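Side-chain contacts in endoglucanase (Ruminococcus champanellensis, PDB 6WQV), which cuts internal bonds of cellulose and, as a broad-specificity family 5 glycoside hydrolase, probably also of xylan and related plant-wall polysaccharides: residues A[164-167]-A[172-175]; A[122-127]-A[133-138]; A[10-15]-A[111-116]; A[106-111]-A[151-156]. All blocks are in the same frame, centred on the assembly; numbering follows the deposited sequence. Where two conformers were deposited one is given.

The four contacts form two touching pairs; interaction 1 lies across the chain's centre from interactions 3 and 4. Interactions 1 and 2 touch through Arg166 and Pro127. Interaction 1, within the loop after strand 157-160, is a surface contact beside the glycan, built on a salt bridge; interaction 2 is buried and joins the loop after strand 113-117 to helix 129-149 by an arginine stacked on a tryptophan. Interactions 3 and 4, with centres 7 Å apart, share Asp111 and are tied by the salt bridge from Arg12 to Glu155. Both lie where chain enters the strands, interaction 3 partly buried and reduced to one weak arginine-tyrosine bond beside stronger outside salt bridges, interaction 4 at the surface, mixing apolar packing with a water bridge.

Interaction 1: A[164-167]-A[172-175]; sequences QPRL and NEWN. Unlike the reference sequence in segment 164-167: Gln164 (reference Glu). With GLC (alpha-D-glucopyranose), chain E.
Arg166 places CG between its backbone N and carbonyl carbon (chi1 69°) and runs extended to NE, while Glu173 turns CG anti to the backbone N (chi1 166°) and stretches out to meet it. Guanidinium and carboxylate end up nearly coplanar. Arg166 NE donates to Glu173 OE2 over 2.9 Å, a salt bridge in the guanidinium plane that uses the oxygen's anti lone pair. A water accepts from Arg166 NH2 and donates to that same OE2, whereas Glu173 OE1 is taken by the backbone N of Gly169. With Arg166 NH1 giving a further bond to Gln164 O at 2.9 Å, all three guanidinium nitrogens are engaged and the group cannot easily turn. Trp174 lies against one face: Arg166 CD sits 3.8 Å from the centroid of the six-membered ring of Trp174, a CH-pi contact. Replacing Arg166 by alanine is likely to leave Glu173 OE2 without its charged mate and to take the chain off this face of the Trp174 indole. At the edge of that ring, Trp174 CH2 approaches Gln164 OE1 to 3.6 Å. Gln164, a glutamate in the reference sequence, probably occupies the acid/base position of family 5; its OE1 lies 3.0 Å from GLC C1. Both segments belong to the loop joining strand 157-160 to helix 179-197, onto which Pro165 and Leu167 pack at Ile185 and Ala181.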
loop_
_atom_site.group_PDB
_atom_site.type_symbol
_atom_site.label_atom_id
_atom_site.label_comp_id
_atom_site.label_asym_id
_atom_site.label_seq_id
_atom_site.Cartn_x
_atom_site.Cartn_y
_atom_site.Cartn_z
ATOM N N GLN A 164 -7.406 1.829 1.803
ATOM C CA GLN A 164 -8.195 1.297 2.916
ATOM C C GLN A 164 -9.619 1.827 2.848
ATOM O O GLN A 164 -10.073 2.543 3.744
ATOM C CB GLN A 164 -7.558 1.666 4.254
ATOM C CG GLN A 164 -6.335 0.876 4.580
ATOM C CD GLN A 164 -5.904 1.065 6.011
ATOM O OE1 GLN A 164 -5.768 2.192 6.489
ATOM N NE2 GLN A 164 -5.719 -0.044 6.722
ATOM N N PRO A 165 -10.355 1.492 1.788
ATOM C CA PRO A 165 -11.744 1.965 1.688
ATOM C C PRO A 165 -12.561 1.488 2.880
ATOM O O PRO A 165 -12.491 0.321 3.276
ATOM C CB PRO A 165 -12.230 1.342 0.376
ATOM C CG PRO A 165 -11.387 0.102 0.219
ATOM C CD PRO A 165 -10.022 0.514 0.742
ATOM N N ARG A 166 -13.335 2.400 3.461
ATOM C CA ARG A 166 -13.982 2.101 4.731
ATOM C C ARG A 166 -15.032 3.161 5.036
ATOM O O ARG A 166 -15.149 4.171 4.337
ATOM C CB ARG A 166 -12.942 2.046 5.851
ATOM C CG ARG A 166 -12.343 3.410 6.168
ATOM C CD ARG A 166 -11.117 3.288 7.040
ATOM N NE ARG A 166 -10.544 4.584 7.398
ATOM C CZ ARG A 166 -9.645 5.233 6.666
ATOM N NH1 ARG A 166 -9.219 4.722 5.524
ATOM N NH2 ARG A 166 -9.170 6.401 7.084
ATOM N N LEU A 167 -15.807 2.904 6.092
ATOM C CA LEU A 167 -16.824 3.846 6.555
ATOM C C LEU A 167 -16.238 4.720 7.652
ATOM O O LEU A 167 -16.281 4.382 8.835
ATOM C CB LEU A 167 -18.030 3.095 7.095
ATOM C CG LEU A 167 -18.968 2.466 6.078
ATOM C CD1 LEU A 167 -19.983 1.620 6.840
ATOM C CD2 LEU A 167 -19.633 3.534 5.234
ATOM N N ASN A 172 -18.081 0.870 13.488
ATOM C CA ASN A 172 -17.302 -0.273 13.035
ATOM C C ASN A 172 -16.385 0.078 11.870
ATOM O O ASN A 172 -16.032 -0.788 11.065
ATOM C CB ASN A 172 -18.220 -1.444 12.700
ATOM C CG ASN A 172 -18.843 -2.043 13.935
ATOM O OD1 ASN A 172 -18.148 -2.630 14.765
ATOM N ND2 ASN A 172 -20.153 -1.881 14.081
ATOM N N GLU A 173 -15.963 1.344 11.797
ATOM C CA GLU A 173 -15.052 1.778 10.745
ATOM C C GLU A 173 -13.896 0.799 10.560
ATOM O O GLU A 173 -13.570 0.416 9.431
ATOM C CB GLU A 173 -14.519 3.176 11.069
ATOM C CG GLU A 173 -13.326 3.572 10.217
ATOM C CD GLU A 173 -12.869 5.006 10.437
ATOM O OE1 GLU A 173 -13.494 5.729 11.240
ATOM O OE2 GLU A 173 -11.882 5.415 9.793
ATOM N N TRP A 174 -13.259 0.389 11.662
ATOM C CA TRP A 174 -12.098 -0.496 11.624
ATOM C C TRP A 174 -12.445 -1.911 12.068
ATOM O O TRP A 174 -11.570 -2.651 12.536
ATOM C CB TRP A 174 -10.963 0.062 12.480
ATOM C CG TRP A 174 -10.501 1.422 12.063
ATOM C CD1 TRP A 174 -10.775 2.605 12.684
ATOM C CD2 TRP A 174 -9.677 1.745 10.935
ATOM N NE1 TRP A 174 -10.178 3.643 12.013
ATOM C CE2 TRP A 174 -9.494 3.142 10.937
ATOM C CE3 TRP A 174 -9.077 0.988 9.921
ATOM C CZ2 TRP A 174 -8.737 3.801 9.968
ATOM C CZ3 TRP A 174 -8.324 1.644 8.959
ATOM C CH2 TRP A 174 -8.164 3.037 8.990
ATOM N N ASN A 175 -13.708 -2.297 11.932
ATOM C CA ASN A 175 -14.188 -3.622 12.288
ATOM C C ASN A 175 -15.171 -4.113 11.237
ATOM O O ASN A 175 -16.233 -4.654 11.556
ATOM C CB ASN A 175 -14.842 -3.622 13.668
ATOM C CG ASN A 175 -15.137 -5.018 14.169
ATOM O OD1 ASN A 175 -14.372 -5.951 13.928
ATOM N ND2 ASN A 175 -16.260 -5.172 14.861
HETATM C C1 GLC E . -2.808 2.302 7.199
HETATM C C2 GLC E . -2.511 3.477 6.287
HETATM C C3 GLC E . -1.324 4.305 6.531
HETATM C C4 GLC E . -1.178 4.607 8.003
HETATM C C5 GLC E . -1.013 3.278 8.703
HETATM C C6 GLC E . -0.632 3.377 10.170
HETATM O O1 GLC E . -2.309 1.084 6.827
HETATM O O2 GLC E . -2.561 2.971 4.918
HETATM O O3 GLC E . -1.511 5.559 5.775
HETATM O O4 GLC E . -0.053 5.470 8.196
HETATM O O5 GLC E . -2.294 2.535 8.618
HETATM O O6 GLC E . -1.606 3.985 10.900
HETATM O O HOH W 1 -9.914 7.352 9.718
#

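Interaction 2: A[122-127]-A[133-138]; sequences NDWLIP and DSVNAR
Arg138 lays its guanidinium flat over the indole of Trp124, planes 12° apart, with Arg138 CZ 3.5 Å above the centroid of the five-membered ring of Trp124 in a cation-pi contact. Farther back along the extended chain, Arg138 CD lies 3.6 Å from the centroid of the six-membered ring of Trp124 as a CH-pi partner. Trp124 reaches this place by setting CG between its backbone N and carbonyl carbon (chi1 63°), and its NE1 bonds to Glu121 OE1. Val135 makes the tight inner part: its CG2 presses to 3.2 Å from Trp124 O, and its CG1 packs on Trp124 CZ3 and, in the conformer given, on Leu125 CD1. Here a loop leaving strand 113-117 doubles back on helix 129-149, the next helix of the (beta/alpha)8 barrel, and an inverse gamma turn centred on Leu125 helps to bend it. A serine in place of Trp124 would probably open a gap beside Val135 and leave the Arg138 guanidinium without the surface that holds it flat. The fit is looser around Ile126, whose side chain stays back while its backbone O lies 3.9 Å from Val135 CG2. Toward solvent, Arg138 is itself partly exposed, though Tyr90 also touches it.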
loop_
_atom_site.group_PDB
_atom_site.type_symbol
_atom_site.label_atom_id
_atom_site.label_comp_id
_atom_site.label_asym_id
_atom_site.label_seq_id
_atom_site.Cartn_x
_atom_site.Cartn_y
_atom_site.Cartn_z
ATOM N N ASN A 122 -10.408 9.096 1.245
ATOM C CA ASN A 122 -11.665 8.756 1.901
ATOM C C ASN A 122 -12.639 9.923 2.018
ATOM O O ASN A 122 -13.815 9.680 2.316
ATOM C CB ASN A 122 -11.354 8.165 3.277
ATOM C CG ASN A 122 -10.198 7.175 3.238
ATOM O OD1 ASN A 122 -9.094 7.474 3.693
ATOM N ND2 ASN A 122 -10.448 5.992 2.693
ATOM N N ASP A 123 -12.212 11.168 1.780
ATOM C CA ASP A 123 -13.172 12.267 1.835
ATOM C C ASP A 123 -14.224 12.108 0.747
ATOM O O ASP A 123 -15.373 12.515 0.933
ATOM C CB ASP A 123 -12.504 13.634 1.712
ATOM C CG ASP A 123 -11.925 14.126 3.026
ATOM O OD1 ASP A 123 -12.042 13.407 4.042
ATOM O OD2 ASP A 123 -11.345 15.235 3.041
ATOM N N TRP A 124 -13.847 11.519 -0.397
ATOM C CA TRP A 124 -14.805 11.228 -1.462
ATOM C C TRP A 124 -15.027 9.743 -1.718
ATOM O O TRP A 124 -16.096 9.378 -2.210
ATOM C CB TRP A 124 -14.383 11.884 -2.789
ATOM C CG TRP A 124 -13.077 11.383 -3.340
ATOM C CD1 TRP A 124 -11.843 11.900 -3.089
ATOM C CD2 TRP A 124 -12.867 10.278 -4.244
ATOM N NE1 TRP A 124 -10.885 11.191 -3.760
ATOM C CE2 TRP A 124 -11.484 10.189 -4.477
ATOM C CE3 TRP A 124 -13.717 9.353 -4.866
ATOM C CZ2 TRP A 124 -10.922 9.220 -5.309
ATOM C CZ3 TRP A 124 -13.157 8.391 -5.694
ATOM C CH2 TRP A 124 -11.774 8.334 -5.909
ATOM N N LEU A 125 -14.069 8.879 -1.368
ATOM C CA LEU A 125 -14.141 7.441 -1.653
ATOM C C LEU A 125 -14.990 6.749 -0.584
ATOM O O LEU A 125 -14.508 5.999 0.270
ATOM C CB LEU A 125 -12.735 6.858 -1.727
ATOM C CG LEU A 125 -12.580 5.421 -2.221
ATOM C CD1 LEU A 125 -12.818 5.350 -3.726
ATOM C CD2 LEU A 125 -11.208 4.835 -1.877
ATOM N N ILE A 126 -16.285 7.022 -0.646
ATOM C CA ILE A 126 -17.241 6.639 0.390
ATOM C C ILE A 126 -17.990 5.377 -0.044
ATOM O O ILE A 126 -18.690 5.402 -1.066
ATOM C CB ILE A 126 -18.223 7.789 0.654
ATOM C CG1 ILE A 126 -17.466 9.018 1.169
ATOM C CG2 ILE A 126 -19.333 7.362 1.610
ATOM C CD1 ILE A 126 -18.256 10.308 1.025
ATOM N N PRO A 127 -17.919 4.278 0.726
ATOM C CA PRO A 127 -18.579 3.025 0.288
ATOM C C PRO A 127 -20.021 2.891 0.769
ATOM O O PRO A 127 -20.354 2.130 1.691
ATOM C CB PRO A 127 -17.682 1.947 0.893
ATOM C CG PRO A 127 -17.209 2.582 2.196
ATOM C CD PRO A 127 -17.055 4.064 1.908
ATOM N N ASP A 133 -22.450 5.599 -7.459
ATOM C CA ASP A 133 -22.328 6.006 -8.857
ATOM C C ASP A 133 -21.318 7.141 -9.008
ATOM O O ASP A 133 -20.492 7.130 -9.928
ATOM C CB ASP A 133 -23.690 6.420 -9.416
ATOM C CG ASP A 133 -24.643 5.249 -9.579
ATOM O OD1 ASP A 133 -24.199 4.084 -9.491
ATOM O OD2 ASP A 133 -25.844 5.505 -9.800
ATOM N N SER A 134 -21.379 8.131 -8.112
ATOM C CA SER A 134 -20.448 9.255 -8.156
ATOM C C SER A 134 -19.018 8.782 -7.948
ATOM O O SER A 134 -18.097 9.218 -8.652
ATOM C CB SER A 134 -20.838 10.260 -7.071
ATOM O OG SER A 134 -19.917 11.333 -6.965
ATOM N N VAL A 135 -18.814 7.879 -6.991
ATOM C CA VAL A 135 -17.466 7.408 -6.697
ATOM C C VAL A 135 -16.918 6.589 -7.856
ATOM O O VAL A 135 -15.752 6.738 -8.243
ATOM C CB VAL A 135 -17.460 6.622 -5.375
ATOM C CG1 VAL A 135 -16.102 5.995 -5.146
ATOM C CG2 VAL A 135 -17.839 7.531 -4.218
ATOM N N ASN A 136 -17.741 5.708 -8.432
ATOM C CA ASN A 136 -17.275 4.927 -9.573
ATOM C C ASN A 136 -16.875 5.835 -10.728
ATOM O O ASN A 136 -15.874 5.575 -11.410
ATOM C CB ASN A 136 -18.343 3.919 -10.001
ATOM C CG ASN A 136 -18.219 2.596 -9.275
ATOM O OD1 ASN A 136 -17.117 2.119 -9.004
ATOM N ND2 ASN A 136 -19.355 1.987 -8.966
ATOM N N ALA A 137 -17.629 6.911 -10.960
ATOM C CA ALA A 137 -17.268 7.847 -12.024
ATOM C C ALA A 137 -15.931 8.527 -11.740
ATOM O O ALA A 137 -15.098 8.678 -12.643
ATOM C CB ALA A 137 -18.368 8.893 -12.201
ATOM N N ARG A 138 -15.706 8.950 -10.492
ATOM C CA ARG A 138 -14.453 9.615 -10.150
ATOM C C ARG A 138 -13.288 8.641 -10.198
ATOM O O ARG A 138 -12.208 8.976 -10.705
ATOM C CB ARG A 138 -14.577 10.259 -8.771
ATOM C CG ARG A 138 -13.323 10.970 -8.303
ATOM C CD ARG A 138 -13.606 11.967 -7.201
ATOM N NE ARG A 138 -12.366 12.561 -6.700
ATOM C CZ ARG A 138 -12.302 13.681 -5.993
ATOM N NH1 ARG A 138 -13.406 14.345 -5.691
ATOM N NH2 ARG A 138 -11.124 14.144 -5.582
#

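Interaction 3: A[10-15]-A[111-116]; sequences QMRDLT and DMYCIL
The backbones of Arg12 and Tyr113 stay well apart: 10-15 is an irregular stretch ending at Thr15, the N-cap of helix 16-22, while Tyr113 opens a regular strand, so the contact is made by long side chains alone. Arg12 bends at its third torsion (chi3 -68°), which swings the guanidinium round to bring NH2 to 3.2 Å from Tyr113 OH. The hydroxyl lies in the guanidinium plane at its edge, but the N-H points poorly at it (129°), and the bond is weak; the position of the hydroxyl is itself somewhat doubtful. Guanidinium and phenol planes are 52° apart, with no stacking between them. Strand 113-117 is the third of the parallel (beta/alpha)8 barrel, and Tyr113 stands at its start, the end of the barrel away from the bound glycan. The N-terminal segment passes across this end. Its stronger hold comes from carboxylates: Arg12 NE forms a salt bridge with Glu155 and Arg12 NH1 another with Glu22, which probably fix the guanidinium in place. Leu14 CD1 covers one face of the group, 3.5 Å above the guanidinium plane of Arg12. The ring of Tyr113 in turn meets that of His156.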
loop_
_atom_site.group_PDB
_atom_site.type_symbol
_atom_site.label_atom_id
_atom_site.label_comp_id
_atom_site.label_asym_id
_atom_site.label_seq_id
_atom_site.Cartn_x
_atom_site.Cartn_y
_atom_site.Cartn_z
ATOM N N GLN A 10 9.552 -2.986 -23.222
ATOM C CA GLN A 10 9.326 -4.413 -23.407
ATOM C C GLN A 10 8.975 -5.044 -22.069
ATOM O O GLN A 10 9.625 -4.781 -21.052
ATOM C CB GLN A 10 10.558 -5.096 -23.989
ATOM C CG GLN A 10 10.341 -6.589 -24.238
ATOM C CD GLN A 10 9.065 -6.884 -25.015
ATOM O OE1 GLN A 10 8.164 -7.560 -24.517
ATOM N NE2 GLN A 10 8.985 -6.381 -26.242
ATOM N N MET A 11 7.945 -5.885 -22.070
ATOM C CA MET A 11 7.343 -6.352 -20.836
ATOM C C MET A 11 7.234 -7.865 -20.830
ATOM O O MET A 11 6.782 -8.468 -21.808
ATOM C CB MET A 11 5.951 -5.752 -20.680
ATOM C CG MET A 11 5.283 -6.104 -19.392
ATOM S SD MET A 11 3.718 -5.238 -19.350
ATOM C CE MET A 11 3.060 -5.856 -17.811
ATOM N N ARG A 12 7.632 -8.468 -19.712
ATOM C CA ARG A 12 7.435 -9.893 -19.511
ATOM C C ARG A 12 5.988 -10.120 -19.099
ATOM O O ARG A 12 5.434 -9.357 -18.305
ATOM C CB ARG A 12 8.350 -10.401 -18.398
ATOM C CG ARG A 12 9.834 -10.372 -18.735
ATOM C CD ARG A 12 10.660 -10.980 -17.596
ATOM N NE ARG A 12 10.606 -10.135 -16.406
ATOM C CZ ARG A 12 10.767 -10.559 -15.155
ATOM N NH1 ARG A 12 10.986 -11.842 -14.896
ATOM N NH2 ARG A 12 10.693 -9.688 -14.161
ATOM N N ASP A 13 5.383 -11.157 -19.655
ATOM C CA ASP A 13 4.013 -11.543 -19.337
ATOM C C ASP A 13 4.116 -12.618 -18.266
ATOM O O ASP A 13 4.323 -13.797 -18.572
ATOM C CB ASP A 13 3.330 -12.070 -20.590
ATOM C CG ASP A 13 1.848 -12.284 -20.402
ATOM O OD1 ASP A 13 1.339 -12.112 -19.275
ATOM O OD2 ASP A 13 1.200 -12.629 -21.408
ATOM N N LEU A 14 3.987 -12.206 -17.008
ATOM C CA LEU A 14 4.094 -13.107 -15.875
ATOM C C LEU A 14 2.805 -13.098 -15.073
ATOM O O LEU A 14 2.106 -12.081 -14.998
ATOM C CB LEU A 14 5.205 -12.661 -14.936
ATOM C CG LEU A 14 6.608 -12.588 -15.526
ATOM C CD1 LEU A 14 7.537 -12.039 -14.460
ATOM C CD2 LEU A 14 7.055 -13.942 -16.008
ATOM N N THR A 15 2.513 -14.223 -14.433
ATOM C CA THR A 15 1.359 -14.241 -13.548
ATOM C C THR A 15 1.667 -13.495 -12.250
ATOM O O THR A 15 2.824 -13.219 -11.902
ATOM C CB THR A 15 0.976 -15.669 -13.176
ATOM O OG1 THR A 15 1.998 -16.225 -12.339
ATOM C CG2 THR A 15 0.804 -16.525 -14.400
ATOM N N ASP A 111 15.830 -0.733 -10.959
ATOM C CA ASP A 111 15.568 -2.140 -11.253
ATOM C C ASP A 111 14.807 -2.784 -10.102
ATOM O O ASP A 111 15.034 -3.944 -9.747
ATOM C CB ASP A 111 16.886 -2.863 -11.532
ATOM C CG ASP A 111 16.719 -4.164 -12.285
ATOM O OD1 ASP A 111 15.646 -4.437 -12.876
ATOM O OD2 ASP A 111 17.711 -4.922 -12.285
ATOM N N MET A 112 13.914 -2.006 -9.494
ATOM C CA MET A 112 13.072 -2.449 -8.398
ATOM C C MET A 112 11.626 -2.561 -8.864
ATOM O O MET A 112 11.226 -1.975 -9.875
ATOM C CB MET A 112 13.129 -1.458 -7.230
ATOM C CG MET A 112 14.506 -1.328 -6.620
ATOM S SD MET A 112 14.706 0.020 -5.431
ATOM C CE MET A 112 14.295 -0.773 -3.888
ATOM N N TYR A 113 10.845 -3.319 -8.102
ATOM C CA TYR A 113 9.394 -3.323 -8.256
ATOM C C TYR A 113 8.808 -2.107 -7.563
ATOM O O TYR A 113 9.324 -1.631 -6.545
ATOM C CB TYR A 113 8.796 -4.614 -7.694
ATOM C CG TYR A 113 9.139 -5.773 -8.593
ATOM C CD1 TYR A 113 10.317 -6.481 -8.423
ATOM C CD2 TYR A 113 8.309 -6.119 -9.649
ATOM C CE1 TYR A 113 10.652 -7.521 -9.264
ATOM C CE2 TYR A 113 8.635 -7.156 -10.498
ATOM C CZ TYR A 113 9.804 -7.853 -10.302
ATOM O OH TYR A 113 10.119 -8.889 -11.150
ATOM N N CYS A 114 7.728 -1.583 -8.138
ATOM C CA CYS A 114 7.091 -0.379 -7.634
ATOM C C CYS A 114 5.585 -0.575 -7.650
ATOM O O CYS A 114 5.028 -1.052 -8.642
ATOM C CB CYS A 114 7.469 0.820 -8.500
ATOM S SG CYS A 114 6.821 2.386 -7.916
ATOM N N ILE A 115 4.938 -0.213 -6.546
ATOM C CA ILE A 115 3.485 -0.242 -6.411
ATOM C C ILE A 115 3.023 1.199 -6.270
ATOM O O ILE A 115 3.471 1.912 -5.367
ATOM C CB ILE A 115 3.058 -1.068 -5.193
ATOM C CG1 ILE A 115 3.466 -2.529 -5.369
ATOM C CG2 ILE A 115 1.549 -0.953 -4.963
ATOM C CD1 ILE A 115 3.582 -3.258 -4.058
ATOM N N LEU A 116 2.143 1.626 -7.168
ATOM C CA LEU A 116 1.577 2.969 -7.181
ATOM C C LEU A 116 0.080 2.861 -6.922
ATOM O O LEU A 116 -0.604 2.081 -7.597
ATOM C CB LEU A 116 1.816 3.598 -8.556
ATOM C CG LEU A 116 1.195 4.972 -8.805
ATOM C CD1 LEU A 116 1.834 5.972 -7.856
ATOM C CD2 LEU A 116 1.365 5.401 -10.240
#

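Interaction 4: A[106-111]-A[151-156]; sequences YVIDND and GSYDEH
Asp154 OD1 is gripped twice by His156, the residue whose side chain meets Ile108 and Asp111 across the contact. The backbone N of His156 donates to Asp154 OD1 at 2.9 Å and 166°, closing an Asx turn, and His156 ND1 donates to the same oxygen at 3.0 Å. Both reach it from one face of the carboxylate, and the oxygen lies in the imidazole plane, which fixes the rotation of the ring. The first torsion of His156 (chi1 -71°, CG anti to the carbonyl carbon) places the ring, and with ND1 held by Asp154 the other nitrogen, NE2, faces Asp111. His156 NE2 and Asp111 OD1 are 3.8 Å apart and not bonded directly; a water 2.7 Å from His156 NE2 stands between them and donates weakly to Asp111 OD1. The two nearby carboxylates could favour a protonated imidazole. Apolar packing makes up the rest. Ile108 CD1 touches His156 CB at 3.9 Å, and Ile108 CG1 comes to the edge of the Tyr153 ring, 4.0 Å from Tyr153 CD2. The hydroxyl of Tyr153 reaches Asn105 and Gln101 of the same helix as Ile108. Asp111, in a left-handed backbone conformation (phi 62°), is the last residue of a type I turn that starts at Ile108. Helix 94-108 and this turn pack on the loop entering strand 157-160, at the N-terminal end of the strands in a (beta/alpha)8 barrel.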
loop_
_atom_site.group_PDB
_atom_site.type_symbol
_atom_site.label_atom_id
_atom_site.label_comp_id
_atom_site.label_asym_id
_atom_site.label_seq_id
_atom_site.Cartn_x
_atom_site.Cartn_y
_atom_site.Cartn_z
ATOM N N TYR A 106 12.568 6.957 -9.605
ATOM C CA TYR A 106 13.654 6.630 -8.678
ATOM C C TYR A 106 13.668 5.131 -8.384
ATOM O O TYR A 106 14.734 4.516 -8.226
ATOM C CB TYR A 106 13.503 7.358 -7.334
ATOM C CG TYR A 106 13.570 8.869 -7.306
ATOM C CD1 TYR A 106 14.256 9.598 -8.263
ATOM C CD2 TYR A 106 12.953 9.564 -6.274
ATOM C CE1 TYR A 106 14.291 10.991 -8.208
ATOM C CE2 TYR A 106 12.993 10.934 -6.204
ATOM C CZ TYR A 106 13.657 11.648 -7.173
ATOM O OH TYR A 106 13.694 13.028 -7.105
ATOM N N VAL A 107 12.476 4.533 -8.281
ATOM C CA VAL A 107 12.320 3.112 -7.984
ATOM C C VAL A 107 12.543 2.274 -9.231
ATOM O O VAL A 107 13.357 1.340 -9.242
ATOM C CB VAL A 107 10.914 2.870 -7.388
ATOM C CG1 VAL A 107 10.710 1.406 -7.054
ATOM C CG2 VAL A 107 10.666 3.761 -6.170
ATOM N N ILE A 108 11.818 2.595 -10.308
ATOM C CA ILE A 108 11.888 1.797 -11.530
ATOM C C ILE A 108 13.301 1.785 -12.087
ATOM O O ILE A 108 13.794 0.747 -12.543
ATOM C CB ILE A 108 10.854 2.304 -12.556
ATOM C CG1 ILE A 108 9.442 1.996 -12.044
ATOM C CG2 ILE A 108 11.114 1.707 -13.938
ATOM C CD1 ILE A 108 9.089 0.511 -12.045
ATOM N N ASP A 109 13.973 2.940 -12.075
ATOM C CA ASP A 109 15.312 3.031 -12.644
ATOM C C ASP A 109 16.365 2.367 -11.774
ATOM O O ASP A 109 17.521 2.254 -12.204
ATOM C CB ASP A 109 15.693 4.491 -12.850
ATOM C CG ASP A 109 14.833 5.175 -13.878
ATOM O OD1 ASP A 109 14.212 4.478 -14.712
ATOM O OD2 ASP A 109 14.778 6.419 -13.855
ATOM N N ASN A 110 16.003 1.959 -10.566
ATOM C CA ASN A 110 16.844 1.129 -9.718
ATOM C C ASN A 110 16.581 -0.359 -9.918
ATOM O O ASN A 110 17.046 -1.171 -9.112
ATOM C CB ASN A 110 16.639 1.496 -8.255
ATOM C CG ASN A 110 17.712 2.413 -7.732
ATOM O OD1 ASN A 110 18.895 2.195 -7.976
ATOM N ND2 ASN A 110 17.308 3.449 -7.011
ATOM N N ASP A 111 15.830 -0.733 -10.959
ATOM C CA ASP A 111 15.568 -2.140 -11.253
ATOM C C ASP A 111 14.807 -2.784 -10.102
ATOM O O ASP A 111 15.034 -3.944 -9.747
ATOM C CB ASP A 111 16.886 -2.863 -11.532
ATOM C CG ASP A 111 16.719 -4.164 -12.285
ATOM O OD1 ASP A 111 15.646 -4.437 -12.876
ATOM O OD2 ASP A 111 17.711 -4.922 -12.285
ATOM N N GLY A 151 1.372 3.930 -18.581
ATOM C CA GLY A 151 1.062 2.744 -19.351
ATOM C C GLY A 151 2.242 2.086 -20.030
ATOM O O GLY A 151 2.167 0.895 -20.345
ATOM N N SER A 152 3.328 2.834 -20.260
ATOM C CA SER A 152 4.481 2.307 -20.977
ATOM C C SER A 152 5.415 1.490 -20.093
ATOM O O SER A 152 6.308 0.815 -20.619
ATOM C CB SER A 152 5.277 3.454 -21.615
ATOM O OG SER A 152 5.807 4.322 -20.625
ATOM N N TYR A 153 5.239 1.535 -18.778
ATOM C CA TYR A 153 6.134 0.832 -17.866
ATOM C C TYR A 153 5.965 -0.680 -17.977
ATOM O O TYR A 153 4.908 -1.183 -18.369
ATOM C CB TYR A 153 5.884 1.307 -16.431
ATOM C CG TYR A 153 6.384 2.710 -16.181
ATOM C CD1 TYR A 153 5.793 3.811 -16.788
ATOM C CD2 TYR A 153 7.461 2.932 -15.347
ATOM C CE1 TYR A 153 6.265 5.086 -16.563
ATOM C CE2 TYR A 153 7.938 4.203 -15.110
ATOM C CZ TYR A 153 7.335 5.278 -15.722
ATOM O OH TYR A 153 7.800 6.554 -15.502
ATOM N N ASP A 154 7.030 -1.416 -17.638
ATOM C CA ASP A 154 7.023 -2.868 -17.778
ATOM C C ASP A 154 6.428 -3.515 -16.522
ATOM O O ASP A 154 5.750 -2.856 -15.728
ATOM C CB ASP A 154 8.402 -3.397 -18.204
ATOM C CG ASP A 154 9.461 -3.287 -17.121
ATOM O OD1 ASP A 154 9.136 -3.131 -15.926
ATOM O OD2 ASP A 154 10.652 -3.377 -17.497
ATOM N N GLU A 155 6.660 -4.818 -16.345
ATOM C CA GLU A 155 6.011 -5.578 -15.283
ATOM C C GLU A 155 6.470 -5.157 -13.898
ATOM O O GLU A 155 5.857 -5.570 -12.905
ATOM C CB GLU A 155 6.243 -7.079 -15.492
ATOM C CG GLU A 155 7.648 -7.578 -15.181
ATOM C CD GLU A 155 8.664 -7.288 -16.275
ATOM O OE1 GLU A 155 8.304 -6.738 -17.337
ATOM O OE2 GLU A 155 9.847 -7.619 -16.068
ATOM N N HIS A 156 7.526 -4.349 -13.799
ATOM C CA HIS A 156 7.973 -3.920 -12.486
ATOM C C HIS A 156 7.015 -2.930 -11.844
ATOM O O HIS A 156 7.080 -2.737 -10.631
ATOM C CB HIS A 156 9.370 -3.315 -12.551
ATOM C CG HIS A 156 10.447 -4.320 -12.798
ATOM N ND1 HIS A 156 10.801 -4.732 -14.064
ATOM C CD2 HIS A 156 11.245 -4.996 -11.942
ATOM C CE1 HIS A 156 11.780 -5.616 -13.976
ATOM N NE2 HIS A 156 12.063 -5.798 -12.701
HETATM O O HOH W 2 14.100 -6.956 -11.289
#